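Local atomic coordinates of protein-arginine-phosphatase (Bacillus subtilis subsp. subtilis, PDB entry 4KK3), a protein that removes phosphate from phosphoarginine residues of many proteins, counteracting the arginine kinase McsB, with almost no activity toward phosphoserine, phosphothreonine or phosphotyrosine peptides. Residues Val80-Lys88 with Gly111-Pro119. Numbering follows the deposited sequence.
Sequences VLAMTHQHK and GSHGDVLDP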
loop_
_atom_site.group_PDB
_atom_site.type_symbol
_atom_site.label_atom_id
_atom_site.label_comp_id
_atom_site.label_asym_id
_atom_site.label_seq_id
_atom_site.Cartn_x
_atom_site.Cartn_y
_atom_site.Cartn_z
ATOM N N VAL A 80 8.961 2.521 1.550
ATOM C CA VAL A 80 8.241 1.272 1.336
ATOM C C VAL A 80 7.322 1.050 2.526
ATOM O O VAL A 80 7.782 0.927 3.651
ATOM C CB VAL A 80 9.220 0.097 1.210
ATOM C CG1 VAL A 80 8.469 -1.207 0.954
ATOM C CG2 VAL A 80 10.233 0.368 0.099
ATOM N N LEU A 81 6.007 1.019 2.287
ATOM C CA LEU A 81 5.077 0.878 3.396
ATOM C C LEU A 81 4.355 -0.450 3.307
ATOM O O LEU A 81 3.523 -0.662 2.424
ATOM C CB LEU A 81 4.068 2.029 3.400
ATOM C CG LEU A 81 4.729 3.396 3.610
ATOM C CD1 LEU A 81 3.734 4.542 3.426
ATOM C CD2 LEU A 81 5.401 3.469 4.988
ATOM N N ALA A 82 4.671 -1.326 4.242
ATOM C CA ALA A 82 4.182 -2.687 4.272
ATOM C C ALA A 82 2.905 -2.752 5.079
ATOM O O ALA A 82 2.709 -1.963 5.994
ATOM C CB ALA A 82 5.248 -3.581 4.939
HETATM N N MSE A 83 2.048 -3.718 4.783
HETATM C CA MSE A 83 0.803 -3.843 5.552
HETATM C C MSE A 83 1.017 -4.408 6.956
HETATM O O MSE A 83 0.379 -3.975 7.925
HETATM C CB MSE A 83 -0.228 -4.695 4.813
HETATM C CG MSE A 83 -0.683 -4.112 3.486
HETATM SE SE MSE A 83 -1.405 -2.292 3.656
HETATM C CE MSE A 83 -0.663 -1.565 2.015
ATOM N N THR A 84 1.913 -5.385 7.072
ATOM C CA THR A 84 2.131 -6.039 8.360
ATOM C C THR A 84 3.612 -6.079 8.755
ATOM O O THR A 84 4.505 -5.922 7.913
ATOM C CB THR A 84 1.613 -7.495 8.370
ATOM O OG1 THR A 84 2.518 -8.325 7.634
ATOM C CG2 THR A 84 0.204 -7.594 7.751
ATOM N N HIS A 85 3.869 -6.321 10.035
ATOM C CA HIS A 85 5.243 -6.449 10.493
ATOM C C HIS A 85 5.905 -7.695 9.888
ATOM O O HIS A 85 7.091 -7.695 9.589
ATOM C CB HIS A 85 5.330 -6.401 12.030
ATOM C CG HIS A 85 5.332 -5.005 12.586
ATOM N ND1 HIS A 85 4.175 -4.321 12.889
ATOM C CD2 HIS A 85 6.353 -4.162 12.876
ATOM C CE1 HIS A 85 4.481 -3.116 13.341
ATOM N NE2 HIS A 85 5.797 -2.999 13.353
ATOM N N GLN A 86 5.125 -8.737 9.656
ATOM C CA GLN A 86 5.639 -9.898 8.946
ATOM C C GLN A 86 6.066 -9.564 7.513
ATOM O O GLN A 86 7.020 -10.134 6.998
ATOM C CB GLN A 86 4.600 -11.014 8.919
ATOM C CG GLN A 86 5.128 -12.276 8.308
ATOM C CD GLN A 86 6.308 -12.837 9.083
ATOM O OE1 GLN A 86 7.457 -12.752 8.648
ATOM N NE2 GLN A 86 6.027 -13.404 10.239
ATOM N N HIS A 87 5.353 -8.650 6.853
ATOM C CA HIS A 87 5.805 -8.232 5.533
ATOM C C HIS A 87 7.196 -7.595 5.588
ATOM O O HIS A 87 8.011 -7.860 4.723
ATOM C CB HIS A 87 4.820 -7.266 4.899
ATOM C CG HIS A 87 3.537 -7.909 4.483
ATOM N ND1 HIS A 87 2.330 -7.242 4.520
ATOM C CD2 HIS A 87 3.270 -9.146 4.004
ATOM C CE1 HIS A 87 1.374 -8.045 4.088
ATOM N NE2 HIS A 87 1.916 -9.207 3.769
ATOM N N LYS A 88 7.458 -6.766 6.600
ATOM C CA LYS A 88 8.793 -6.177 6.801
ATOM C C LYS A 88 9.875 -7.231 6.907
ATOM O O LYS A 88 10.975 -7.072 6.375
ATOM C CB LYS A 88 8.833 -5.333 8.074
ATOM C CG LYS A 88 8.058 -4.045 7.973
ATOM C CD LYS A 88 8.097 -3.225 9.258
ATOM C CE LYS A 88 9.481 -3.105 9.855
ATOM N NZ LYS A 88 9.437 -2.247 11.076
ATOM N N GLY A 111 2.685 5.925 14.550
ATOM C CA GLY A 111 3.734 5.739 15.532
ATOM C C GLY A 111 3.582 4.469 16.345
ATOM O O GLY A 111 4.475 4.107 17.114
ATOM N N SER A 112 2.456 3.787 16.179
ATOM C CA SER A 112 2.185 2.584 16.957
ATOM C C SER A 112 2.338 1.306 16.135
ATOM O O SER A 112 2.218 1.317 14.914
ATOM C CB SER A 112 0.784 2.647 17.568
ATOM O OG SER A 112 -0.209 2.718 16.558
ATOM N N HIS A 113 2.626 0.214 16.833
ATOM C CA HIS A 113 2.684 -1.115 16.251
ATOM C C HIS A 113 1.269 -1.484 15.821
ATOM O O HIS A 113 0.314 -1.275 16.561
ATOM C CB HIS A 113 3.177 -2.100 17.321
ATOM C CG HIS A 113 3.895 -3.298 16.778
ATOM N ND1 HIS A 113 5.268 -3.420 16.811
ATOM C CD2 HIS A 113 3.431 -4.437 16.210
ATOM C CE1 HIS A 113 5.619 -4.578 16.278
ATOM N NE2 HIS A 113 4.522 -5.212 15.902
ATOM N N GLY A 114 1.123 -2.009 14.616
ATOM C CA GLY A 114 -0.180 -2.443 14.158
ATOM C C GLY A 114 -0.132 -2.952 12.740
ATOM O O GLY A 114 0.662 -2.483 11.916
ATOM N N ASP A 115 -0.979 -3.934 12.451
ATOM C CA ASP A 115 -1.027 -4.526 11.121
ATOM C C ASP A 115 -2.334 -4.127 10.431
ATOM O O ASP A 115 -3.353 -3.945 11.092
ATOM C CB ASP A 115 -0.948 -6.055 11.205
ATOM C CG ASP A 115 0.415 -6.552 11.663
ATOM O OD1 ASP A 115 1.414 -5.824 11.498
ATOM O OD2 ASP A 115 0.494 -7.679 12.194
ATOM N N VAL A 116 -2.287 -3.998 9.113
ATOM C CA VAL A 116 -3.512 -3.979 8.302
ATOM C C VAL A 116 -3.765 -5.419 7.867
ATOM O O VAL A 116 -3.067 -5.944 6.996
ATOM C CB VAL A 116 -3.380 -3.088 7.061
ATOM C CG1 VAL A 116 -4.650 -3.183 6.199
ATOM C CG2 VAL A 116 -3.121 -1.638 7.470
ATOM N N LEU A 117 -4.748 -6.061 8.487
ATOM C CA LEU A 117 -4.962 -7.504 8.290
ATOM C C LEU A 117 -5.511 -7.867 6.904
ATOM O O LEU A 117 -6.257 -7.094 6.291
ATOM C CB LEU A 117 -5.871 -8.064 9.386
ATOM C CG LEU A 117 -5.377 -7.880 10.819
ATOM C CD1 LEU A 117 -6.371 -8.461 11.809
ATOM C CD2 LEU A 117 -4.019 -8.542 10.955
ATOM N N ASP A 118 -5.149 -9.057 6.428
ATOM C CA ASP A 118 -5.528 -9.515 5.085
ATOM C C ASP A 118 -7.043 -9.746 4.978
ATOM O O ASP A 118 -7.609 -10.549 5.720
ATOM C CB ASP A 118 -4.789 -10.823 4.767
ATOM C CG ASP A 118 -4.726 -11.124 3.284
ATOM O OD1 ASP A 118 -5.496 -10.520 2.506
ATOM O OD2 ASP A 118 -3.899 -11.971 2.884
ATOM N N PRO A 119 -7.714 -9.033 4.058
ATOM C CA PRO A 119 -9.148 -9.263 3.866
ATOM C C PRO A 119 -9.444 -10.417 2.926
ATOM O O PRO A 119 -10.618 -10.754 2.788
ATOM C CB PRO A 119 -9.614 -7.962 3.206
ATOM C CG PRO A 119 -8.444 -7.564 2.386
ATOM C CD PRO A 119 -7.218 -7.933 3.223
HETATM O O HOH W 1 0.427 -1.515 9.269
HETATM O O HOH W 2 2.717 -9.257 11.335
#
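Met83 O, just past the C-terminal end of the inner strand 79-82 of the parallel sheet in the low molecular weight protein tyrosine phosphatase fold, accepts from Val116 N at 2.9 Å with an N-H...O angle of 172°, although the donor sits above the carbonyl plane. A water donates to the same oxygen and to Gly114 O, and Asp115 CA adds a CH...O contact, so three groups converge on one carbonyl. Asp115 OD1 accepts a hydrogen bond from His85 N at 2.9 Å, the donor lying above the carboxylate plane, and a weak one from His85 ND1. Asp115 OD2 reaches Gln86 N through a second water; the carboxylate thus engages the first turn of helix 85-94, where its charge would suit the helix dipole. Thr84, the N-cap, and His87 form the capping box of that helix: His87 N donates to Thr84 OG1, and Thr84 N donates back to His87 ND1 from well out of the ring plane. His85 CG lies anti to its carbonyl carbon (chi1 -83°), which brings the imidazole over His113 in an offset stack, centroids 3.5 Å apart and planes 7° from parallel. The contact ties the loop carrying the proton donor/acceptor Asp118 to the strand-helix turn beside the nucleophile Cys7, whose side chain Met83 touches. Arg13 NH1 also bonds Val116 O. The selenomethionine side chain of Met83 runs alongside that of Val116, pointing the same way, with Met83 SE 4.0 Å from Val116 CB.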